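Local coordinates for ThermoDBP-single stranded DNA binding protein (Thermoproteus tenax, PDB 3TEK) that binds single-stranded DNA through a non-canonical fold, apparently standing in for the canonical single-stranded DNA-binding protein in the Thermoproteales, at residues 25-30 against 121-126; 86-91 against 128-133; 115-120 against 141-146. All coordinates share one frame; numbering follows the deposited sequence.

Contact 1: residues 25-30 against 121-126; sequences LVLIRW and ELVLDP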
loop_
_atom_site.group_PDB
_atom_site.type_symbol
_atom_site.label_atom_id
_atom_site.label_comp_id
_atom_site.label_asym_id
_atom_site.label_seq_id
_atom_site.Cartn_x
_atom_site.Cartn_y
_atom_site.Cartn_z
ATOM N N LEU A 25 -12.324 -7.965 -9.739
ATOM C CA LEU A 25 -11.505 -7.034 -8.968
ATOM C C LEU A 25 -10.278 -7.773 -8.446
ATOM O O LEU A 25 -10.255 -9.002 -8.412
ATOM C CB LEU A 25 -12.305 -6.406 -7.829
ATOM C CG LEU A 25 -13.542 -5.648 -8.350
ATOM C CD1 LEU A 25 -14.762 -6.418 -8.025
ATOM C CD2 LEU A 25 -13.650 -4.271 -7.714
ATOM N N VAL A 26 -9.284 -7.005 -8.022
ATOM C CA VAL A 26 -8.046 -7.567 -7.522
ATOM C C VAL A 26 -7.928 -7.265 -6.044
ATOM O O VAL A 26 -7.832 -6.098 -5.643
ATOM C CB VAL A 26 -6.821 -7.030 -8.283
ATOM C CG1 VAL A 26 -5.546 -7.777 -7.836
ATOM C CG2 VAL A 26 -7.015 -7.179 -9.824
ATOM N N LEU A 27 -7.971 -8.326 -5.237
ATOM C CA LEU A 27 -7.636 -8.223 -3.810
ATOM C C LEU A 27 -6.120 -8.272 -3.648
ATOM O O LEU A 27 -5.490 -9.229 -4.078
ATOM C CB LEU A 27 -8.294 -9.348 -3.025
ATOM C CG LEU A 27 -8.041 -9.437 -1.523
ATOM C CD1 LEU A 27 -8.392 -8.144 -0.802
ATOM C CD2 LEU A 27 -8.842 -10.574 -0.956
ATOM N N ILE A 28 -5.537 -7.236 -3.048
ATOM C CA ILE A 28 -4.102 -7.174 -2.892
ATOM C C ILE A 28 -3.736 -7.142 -1.407
ATOM O O ILE A 28 -4.230 -6.310 -0.642
ATOM C CB ILE A 28 -3.516 -5.954 -3.566
ATOM C CG1 ILE A 28 -3.885 -5.925 -5.056
ATOM C CG2 ILE A 28 -2.000 -5.919 -3.385
ATOM C CD1 ILE A 28 -3.310 -4.754 -5.755
ATOM N N ARG A 29 -2.861 -8.065 -1.021
ATOM C CA ARG A 29 -2.282 -8.091 0.303
ATOM C C ARG A 29 -0.885 -7.530 0.170
ATOM O O ARG A 29 -0.062 -8.091 -0.546
ATOM C CB ARG A 29 -2.230 -9.518 0.851
ATOM C CG ARG A 29 -3.612 -10.124 1.066
ATOM C CD ARG A 29 -3.587 -11.610 1.381
ATOM N NE ARG A 29 -4.947 -12.148 1.271
ATOM C CZ ARG A 29 -5.360 -13.107 0.437
ATOM N NH1 ARG A 29 -4.520 -13.729 -0.389
ATOM N NH2 ARG A 29 -6.642 -13.474 0.456
ATOM N N TRP A 30 -0.617 -6.435 0.874
ATOM C CA TRP A 30 0.612 -5.690 0.679
ATOM C C TRP A 30 1.345 -5.452 1.994
ATOM O O TRP A 30 0.792 -4.874 2.917
ATOM C CB TRP A 30 0.266 -4.370 -0.016
ATOM C CG TRP A 30 1.390 -3.391 -0.162
ATOM C CD1 TRP A 30 2.680 -3.666 -0.488
ATOM C CD2 TRP A 30 1.315 -1.971 0.009
ATOM N NE1 TRP A 30 3.414 -2.514 -0.537
ATOM C CE2 TRP A 30 2.606 -1.454 -0.229
ATOM C CE3 TRP A 30 0.292 -1.092 0.360
ATOM C CZ2 TRP A 30 2.901 -0.090 -0.147
ATOM C CZ3 TRP A 30 0.584 0.265 0.442
ATOM C CH2 TRP A 30 1.881 0.751 0.183
ATOM N N GLU A 121 -4.603 -4.598 3.381
ATOM C CA GLU A 121 -5.298 -5.153 2.228
ATOM C C GLU A 121 -5.982 -4.054 1.447
ATOM O O GLU A 121 -6.537 -3.127 2.036
ATOM C CB GLU A 121 -6.361 -6.140 2.664
ATOM C CG GLU A 121 -5.828 -7.380 3.310
ATOM C CD GLU A 121 -6.855 -8.524 3.309
ATOM O OE1 GLU A 121 -8.019 -8.347 2.842
ATOM O OE2 GLU A 121 -6.471 -9.599 3.777
ATOM N N LEU A 122 -5.925 -4.184 0.122
ATOM C CA LEU A 122 -6.543 -3.261 -0.839
ATOM C C LEU A 122 -7.376 -4.069 -1.851
ATOM O O LEU A 122 -7.045 -5.234 -2.152
ATOM C CB LEU A 122 -5.445 -2.483 -1.611
ATOM C CG LEU A 122 -4.187 -2.041 -0.819
ATOM C CD1 LEU A 122 -3.066 -1.562 -1.725
ATOM C CD2 LEU A 122 -4.547 -0.936 0.200
ATOM N N VAL A 123 -8.439 -3.453 -2.368
ATOM C CA VAL A 123 -9.184 -3.999 -3.535
ATOM C C VAL A 123 -9.096 -2.964 -4.671
ATOM O O VAL A 123 -9.465 -1.797 -4.499
ATOM C CB VAL A 123 -10.666 -4.303 -3.187
ATOM C CG1 VAL A 123 -11.488 -4.784 -4.449
ATOM C CG2 VAL A 123 -10.754 -5.365 -2.094
ATOM N N LEU A 124 -8.545 -3.372 -5.798
ATOM C CA LEU A 124 -8.458 -2.500 -6.957
ATOM C C LEU A 124 -9.553 -2.875 -7.928
ATOM O O LEU A 124 -9.654 -4.035 -8.317
ATOM C CB LEU A 124 -7.108 -2.628 -7.644
ATOM C CG LEU A 124 -6.932 -1.962 -9.035
ATOM C CD1 LEU A 124 -6.968 -0.440 -8.944
ATOM C CD2 LEU A 124 -5.639 -2.433 -9.666
ATOM N N ASP A 125 -10.331 -1.882 -8.356
ATOM C CA ASP A 125 -11.227 -2.059 -9.507
ATOM C C ASP A 125 -10.419 -1.729 -10.769
ATOM O O ASP A 125 -10.135 -0.567 -11.024
ATOM C CB ASP A 125 -12.461 -1.130 -9.379
ATOM C CG ASP A 125 -13.464 -1.325 -10.507
ATOM O OD1 ASP A 125 -13.068 -1.746 -11.627
ATOM O OD2 ASP A 125 -14.657 -1.045 -10.293
ATOM N N PRO A 126 -10.017 -2.749 -11.552
ATOM C CA PRO A 126 -9.167 -2.442 -12.698
ATOM C C PRO A 126 -9.893 -1.664 -13.807
ATOM O O PRO A 126 -9.232 -1.096 -14.678
ATOM C CB PRO A 126 -8.704 -3.830 -13.177
ATOM C CG PRO A 126 -9.837 -4.721 -12.837
ATOM C CD PRO A 126 -10.418 -4.168 -11.532
#

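Contact 2: residues 86-91 against 128-133; sequences RETSRE and TGELLW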
loop_
_atom_site.group_PDB
_atom_site.type_symbol
_atom_site.label_atom_id
_atom_site.label_comp_id
_atom_site.label_asym_id
_atom_site.label_seq_id
_atom_site.Cartn_x
_atom_site.Cartn_y
_atom_site.Cartn_z
ATOM N N ARG A 86 -5.053 7.948 -9.257
ATOM C CA ARG A 86 -4.148 8.894 -8.592
ATOM C C ARG A 86 -4.802 9.425 -7.321
ATOM O O ARG A 86 -4.165 9.501 -6.262
ATOM C CB ARG A 86 -3.754 10.066 -9.510
ATOM C CG ARG A 86 -2.914 9.719 -10.735
ATOM C CD ARG A 86 -1.463 9.402 -10.370
ATOM N NE ARG A 86 -0.737 8.819 -11.515
ATOM C CZ ARG A 86 0.195 9.430 -12.257
ATOM N NH1 ARG A 86 0.584 10.688 -11.999
ATOM N NH2 ARG A 86 0.749 8.765 -13.265
ATOM N N GLU A 87 -6.078 9.796 -7.423
ATOM C CA GLU A 87 -6.812 10.312 -6.255
ATOM C C GLU A 87 -6.951 9.272 -5.125
ATOM O O GLU A 87 -6.735 9.585 -3.959
ATOM C CB GLU A 87 -8.200 10.790 -6.661
ATOM C CG GLU A 87 -9.124 11.077 -5.478
ATOM C CD GLU A 87 -8.538 12.133 -4.558
ATOM O OE1 GLU A 87 -7.646 12.883 -5.035
ATOM O OE2 GLU A 87 -8.947 12.215 -3.362
ATOM N N THR A 88 -7.340 8.056 -5.467
ATOM C CA THR A 88 -7.548 7.023 -4.455
ATOM C C THR A 88 -6.224 6.496 -3.883
ATOM O O THR A 88 -6.179 6.122 -2.728
ATOM C CB THR A 88 -8.489 5.876 -4.925
ATOM O OG1 THR A 88 -7.930 5.152 -6.048
ATOM C CG2 THR A 88 -9.902 6.416 -5.239
ATOM N N SER A 89 -5.137 6.528 -4.672
ATOM C CA SER A 89 -3.822 6.252 -4.114
ATOM C C SER A 89 -3.406 7.339 -3.104
ATOM O O SER A 89 -2.852 7.036 -2.037
ATOM C CB SER A 89 -2.789 6.036 -5.236
ATOM O OG SER A 89 -2.498 7.275 -5.840
ATOM N N ARG A 90 -3.735 8.595 -3.385
ATOM C CA ARG A 90 -3.499 9.659 -2.406
ATOM C C ARG A 90 -4.336 9.507 -1.150
ATOM O O ARG A 90 -3.874 9.857 -0.081
ATOM C CB ARG A 90 -3.752 11.046 -3.000
ATOM C CG ARG A 90 -2.617 11.520 -3.866
ATOM C CD ARG A 90 -1.487 12.089 -2.885
ATOM N NE ARG A 90 -0.219 12.428 -3.534
ATOM C CZ ARG A 90 0.858 12.903 -2.898
ATOM N NH1 ARG A 90 0.856 13.115 -1.580
ATOM N NH2 ARG A 90 1.954 13.173 -3.589
ATOM N N GLU A 91 -5.570 9.012 -1.300
ATOM C CA GLU A 91 -6.475 8.839 -0.159
ATOM C C GLU A 91 -5.974 7.715 0.727
ATOM O O GLU A 91 -6.058 7.797 1.940
ATOM C CB GLU A 91 -7.916 8.563 -0.636
ATOM C CG GLU A 91 -8.635 9.819 -1.152
ATOM C CD GLU A 91 -9.976 9.526 -1.791
ATOM O OE1 GLU A 91 -10.478 8.417 -1.590
ATOM O OE2 GLU A 91 -10.551 10.406 -2.491
ATOM N N THR A 128 -12.061 1.050 -13.323
ATOM C CA THR A 128 -12.113 2.488 -13.010
ATOM C C THR A 128 -10.768 2.997 -12.500
ATOM O O THR A 128 -10.479 4.186 -12.546
ATOM C CB THR A 128 -13.216 2.756 -11.985
ATOM O OG1 THR A 128 -12.958 2.013 -10.773
ATOM C CG2 THR A 128 -14.587 2.358 -12.559
ATOM N N GLY A 129 -9.941 2.075 -12.013
ATOM C CA GLY A 129 -8.699 2.434 -11.342
ATOM C C GLY A 129 -8.936 2.773 -9.879
ATOM O O GLY A 129 -8.026 3.220 -9.200
ATOM N N GLU A 130 -10.156 2.527 -9.402
ATOM C CA GLU A 130 -10.524 2.761 -8.023
ATOM C C GLU A 130 -9.856 1.767 -7.083
ATOM O O GLU A 130 -9.998 0.558 -7.162
ATOM C CB GLU A 130 -12.036 2.691 -7.806
ATOM C CG GLU A 130 -12.452 2.923 -6.335
ATOM C CD GLU A 130 -13.961 3.155 -6.147
ATOM O OE1 GLU A 130 -14.774 2.402 -6.719
ATOM O OE2 GLU A 130 -14.330 4.090 -5.409
ATOM N N LEU A 131 -9.267 2.332 -6.114
ATOM C CA LEU A 131 -8.490 1.614 -5.139
ATOM C C LEU A 131 -9.224 1.698 -3.777
ATOM O O LEU A 131 -9.517 2.801 -3.295
ATOM C CB LEU A 131 -7.140 2.317 -5.112
ATOM C CG LEU A 131 -5.906 1.769 -4.438
ATOM C CD1 LEU A 131 -5.844 0.245 -4.586
ATOM C CD2 LEU A 131 -4.615 2.423 -5.020
ATOM N N LEU A 132 -9.637 0.622 -3.122
ATOM C CA LEU A 132 -10.370 0.673 -1.846
ATOM C C LEU A 132 -9.460 0.098 -0.770
ATOM O O LEU A 132 -8.815 -0.940 -0.960
ATOM C CB LEU A 132 -11.709 -0.097 -1.930
ATOM C CG LEU A 132 -12.692 0.362 -3.033
ATOM C CD1 LEU A 132 -13.707 -0.725 -3.402
ATOM C CD2 LEU A 132 -13.406 1.722 -2.697
ATOM N N TRP A 133 -9.339 0.818 0.333
ATOM C CA TRP A 133 -8.511 0.392 1.451
ATOM C C TRP A 133 -9.373 -0.441 2.404
ATOM O O TRP A 133 -10.396 0.038 2.856
ATOM C CB TRP A 133 -8.004 1.617 2.188
ATOM C CG TRP A 133 -7.109 1.334 3.335
ATOM C CD1 TRP A 133 -6.377 0.204 3.578
ATOM C CD2 TRP A 133 -6.812 2.234 4.388
ATOM N NE1 TRP A 133 -5.665 0.344 4.734
ATOM C CE2 TRP A 133 -5.916 1.581 5.259
ATOM C CE3 TRP A 133 -7.230 3.518 4.693
ATOM C CZ2 TRP A 133 -5.422 2.179 6.409
ATOM C CZ3 TRP A 133 -6.746 4.123 5.869
ATOM C CH2 TRP A 133 -5.852 3.443 6.704
HETATM O O HOH W 1 -8.024 4.530 -1.249
HETATM O O HOH W 2 -11.121 5.180 -2.361
#

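Contact 3: residues 115-120 against 141-146; sequences IFMIST and IYWIRS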
loop_
_atom_site.group_PDB
_atom_site.type_symbol
_atom_site.label_atom_id
_atom_site.label_comp_id
_atom_site.label_asym_id
_atom_site.label_seq_id
_atom_site.Cartn_x
_atom_site.Cartn_y
_atom_site.Cartn_z
ATOM N N ILE A 115 11.610 1.469 13.801
ATOM C CA ILE A 115 11.466 0.674 12.589
ATOM C C ILE A 115 10.218 -0.176 12.714
ATOM O O ILE A 115 9.811 -0.513 13.823
ATOM C CB ILE A 115 12.695 -0.206 12.361
ATOM C CG1 ILE A 115 13.903 0.678 12.160
ATOM C CG2 ILE A 115 12.548 -1.027 11.108
ATOM C CD1 ILE A 115 13.761 1.624 11.008
ATOM N N PHE A 116 9.614 -0.509 11.569
ATOM C CA PHE A 116 8.337 -1.228 11.531
ATOM C C PHE A 116 7.994 -1.754 10.132
ATOM O O PHE A 116 8.619 -1.369 9.132
ATOM C CB PHE A 116 7.195 -0.315 12.003
ATOM C CG PHE A 116 7.022 0.915 11.172
ATOM C CD1 PHE A 116 6.300 0.875 9.966
ATOM C CD2 PHE A 116 7.591 2.115 11.563
ATOM C CE1 PHE A 116 6.158 2.026 9.180
ATOM C CE2 PHE A 116 7.471 3.268 10.782
ATOM C CZ PHE A 116 6.750 3.235 9.605
ATOM N N MET A 117 6.962 -2.557 10.045
ATOM C CA MET A 117 6.350 -2.820 8.776
ATOM C C MET A 117 4.837 -2.840 8.884
ATOM O O MET A 117 4.289 -3.205 9.892
ATOM C CB MET A 117 6.879 -4.100 8.169
ATOM C CG MET A 117 6.882 -5.236 9.074
ATOM S SD MET A 117 7.776 -6.624 8.422
ATOM C CE MET A 117 7.666 -7.677 9.803
ATOM N N ILE A 118 4.168 -2.415 7.844
ATOM C CA ILE A 118 2.733 -2.404 7.849
ATOM C C ILE A 118 2.244 -3.407 6.841
ATOM O O ILE A 118 2.721 -3.450 5.749
ATOM C CB ILE A 118 2.231 -1.038 7.475
ATOM C CG1 ILE A 118 2.668 -0.051 8.533
ATOM C CG2 ILE A 118 0.742 -1.014 7.340
ATOM C CD1 ILE A 118 2.552 1.336 8.134
ATOM N N SER A 119 1.298 -4.228 7.229
ATOM C CA SER A 119 0.617 -5.066 6.267
ATOM C C SER A 119 -0.833 -4.596 6.204
ATOM O O SER A 119 -1.476 -4.321 7.241
ATOM C CB SER A 119 0.656 -6.529 6.654
ATOM O OG SER A 119 -0.131 -6.724 7.807
ATOM N N THR A 120 -1.340 -4.506 4.992
ATOM C CA THR A 120 -2.726 -4.100 4.803
ATOM C C THR A 120 -3.312 -4.785 3.581
ATOM O O THR A 120 -2.620 -5.521 2.874
ATOM C CB THR A 120 -2.848 -2.573 4.720
ATOM O OG1 THR A 120 -4.247 -2.201 4.793
ATOM C CG2 THR A 120 -2.157 -2.046 3.452
ATOM N N ILE A 141 3.734 -4.423 12.626
ATOM C CA ILE A 141 4.744 -5.087 13.411
ATOM C C ILE A 141 5.850 -4.063 13.589
ATOM O O ILE A 141 6.222 -3.386 12.629
ATOM C CB ILE A 141 5.278 -6.340 12.729
ATOM C CG1 ILE A 141 4.199 -7.424 12.725
ATOM C CG2 ILE A 141 6.532 -6.870 13.497
ATOM C CD1 ILE A 141 4.025 -8.108 14.123
ATOM N N TYR A 142 6.343 -3.935 14.817
ATOM C CA TYR A 142 7.296 -2.868 15.156
ATOM C C TYR A 142 8.425 -3.415 16.028
ATOM O O TYR A 142 8.297 -4.476 16.609
ATOM C CB TYR A 142 6.582 -1.697 15.845
ATOM C CG TYR A 142 5.959 -2.023 17.180
ATOM C CD1 TYR A 142 6.620 -1.722 18.372
ATOM C CD2 TYR A 142 4.707 -2.624 17.263
ATOM C CE1 TYR A 142 6.041 -2.020 19.606
ATOM C CE2 TYR A 142 4.117 -2.924 18.506
ATOM C CZ TYR A 142 4.794 -2.618 19.665
ATOM O OH TYR A 142 4.233 -2.900 20.883
ATOM N N TRP A 143 9.530 -2.692 16.090
ATOM C CA TRP A 143 10.715 -3.163 16.802
ATOM C C TRP A 143 10.852 -2.423 18.144
ATOM O O TRP A 143 10.717 -1.219 18.199
ATOM C CB TRP A 143 11.945 -2.992 15.936
ATOM C CG TRP A 143 12.203 -4.170 14.989
ATOM C CD1 TRP A 143 13.200 -5.101 15.096
ATOM C CD2 TRP A 143 11.467 -4.514 13.807
ATOM N NE1 TRP A 143 13.130 -6.008 14.058
ATOM C CE2 TRP A 143 12.074 -5.673 13.254
ATOM C CE3 TRP A 143 10.374 -3.953 13.156
ATOM C CZ2 TRP A 143 11.601 -6.291 12.091
ATOM C CZ3 TRP A 143 9.902 -4.571 11.992
ATOM C CH2 TRP A 143 10.529 -5.726 11.472
ATOM N N ILE A 144 11.116 -3.186 19.199
ATOM C CA ILE A 144 11.138 -2.712 20.568
ATOM C C ILE A 144 12.565 -2.811 21.143
ATOM O O ILE A 144 13.291 -3.788 20.906
ATOM C CB ILE A 144 10.200 -3.583 21.427
ATOM C CG1 ILE A 144 8.748 -3.448 20.956
ATOM C CG2 ILE A 144 10.266 -3.177 22.893
ATOM C CD1 ILE A 144 7.848 -4.579 21.466
ATOM N N ARG A 145 12.946 -1.804 21.913
ATOM C CA ARG A 145 14.281 -1.755 22.530
ATOM C C ARG A 145 14.479 -2.937 23.479
ATOM O O ARG A 145 13.591 -3.252 24.277
ATOM C CB ARG A 145 14.475 -0.419 23.264
ATOM C CG ARG A 145 15.916 0.032 23.385
ATOM C CD ARG A 145 16.008 1.485 23.897
ATOM N NE ARG A 145 15.657 1.624 25.310
ATOM C CZ ARG A 145 15.527 2.789 25.954
ATOM N NH1 ARG A 145 15.719 3.941 25.313
ATOM N NH2 ARG A 145 15.202 2.804 27.248
ATOM N N SER A 146 15.649 -3.576 23.393
ATOM C CA SER A 146 15.912 -4.860 24.076
ATOM C C SER A 146 15.582 -4.869 25.579
ATOM O O SER A 146 15.045 -5.849 26.098
ATOM C CB SER A 146 17.363 -5.316 23.853
ATOM O OG SER A 146 18.296 -4.257 24.011
#

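Contact 1: residues 25-30 against 121-126
V26 with L124 and I28 with L122 form the hydrogen-bonded pairs between the two central strands of an antiparallel sheet, and they alternate with two non-hydrogen-bonded pairs, L27 with V123 and R29 with E121. The bond from I28 N to L122 O measures 2.7 Å and is almost straight, 179° at the hydrogen. In the non-hydrogen-bonded pairs CA-H groups approach carbonyls, as from V123 CA to V26 O at 3.3 Å.

The face of V26, I28, L122 and L124 is the buried one, packed tightly against helix 52-68. All four side chains are shut off from solvent. L122 CD1 comes 4.0 Å from W30 CE3, at a slant to the indole.

The other face, with L27, R29, V123 and E121, is the solvent side and is partly exposed. In L27, CG anti to the backbone N (chi1 179°) and the next turn of the chain bring CD1 to V123 CG2, 3.9 Å away. V123 CG1 rests on L25 CB at 3.8 Å. R29 and E121 run side by side, and the carboxylate sits at the guanidinium edge. Their salt bridge is long, R29 NE to E121 OE2 3.9 Å. Each has a stronger partner: E16 for R29, N134 for E121.

On helix 52-68, L55, L56, V60 and S63 touch W30, L122, L124 and I28. Strand 13-20 flanks 25-30, and strand 131-142 flanks 121-124.

Contact 2: residues 86-91 against 128-133
A G1 beta bulge at G129 and E130, both facing D125, leads into the outer strand of the sheet, and here helix 83-108 packs against it. T128 OG1 accepts from E130 N, which makes an ST turn at T128. G129 has a positive phi (83°), as the first position of a G1 bulge usually does.

T88 is the residue that reaches across from the helix. Its OG1 lies between the backbone N and the carbonyl carbon (chi1 63°). There it accepts a bent hydrogen bond from L131 N, 3.1 Å with 137° at the hydrogen. The same oxygen bonds to the carbonyl of K84 one turn earlier, so it ties the strand to the helix backbone. L131 CB also lies 3.1 Å from T88 OG1, a close fit.

L131 CD2 packs against S89, 4.1 Å from S89 CB. The S89 hydroxyl turns back to its own helix and donates to R86 O, from above the carbonyl plane. R90 N reaches that oxygen from the same face. A water spans the helix and strand carbonyls, 2.9 Å from T88 O and 3.1 Å from L131 O.

Contact 3: residues 115-120 against 141-146
W143 packs against I115, F116 and M117 at the open end of a beta hairpin, where strands 116-124 and 131-142 run antiparallel and the latter gives way to an extended segment without strand structure. Its side chain starts toward the opposite strand. CB is 3.9 Å from I115 O. CG is anti to the carbonyl carbon (chi1 -86°), and with chi2 at -108° this brings the edge of the six-membered ring alongside the backbone of I115 and F116. CE3 meets I115 O at 3.5 Å, with the oxygen near the ring plane. CZ3 follows at 3.7 Å from F116 CA, again at the edge. CH2, at the far end, meets M117 CE. One face of the indole takes I115 CG2, above the plane and offset toward the rim.

M117 runs alongside I141, both pointing the same way. Its chain is extended beyond CG, and the terminal CE touches both I141 CG2, at 3.9 Å, and W143 CH2.

The other face of the hairpin carries F116 and Y142, a non-hydrogen-bonded pair. They meet through their CB atoms at 4.1 Å, and both rings lead away. The F116 ring meets that of F100, and Y142 meets Y108, both on helix 83-108. This face turns toward the helix, while the face with W143 and I141 lies at the surface.

Backbone bonds hold the register. W143 N donates to I115 O over 3.2 Å. At the hydrogen-bonded pair of M117 and I141, M117 N meets I141 O at 2.8 Å, and I141 N returns a bond to M117 O at 3.0 Å.

Overall arrangement
The three contacts belong to one antiparallel sheet, ordered 13-20, 23-31, 116-124, 131-142, and to helix 83-108 beside it. Contact 1 joins the two central strands. Contact 2 sets the helix on the start of the last strand, and contact 3 pairs the hairpin strands at their open end. Contacts 1 and 3 share strand 116-124; contacts 2 and 3 share strand 131-142. The centres of contacts 1 and 2 are about 10 Å apart. That of contact 3 lies about 23 Å from contact 1 and 26 Å from contact 2, across the chain's centre. Segments alternate along the chain: 25-30, 86-91, 115-120, 121-126, 128-133, 141-146. Sheet and helix thus bring all three into one fold.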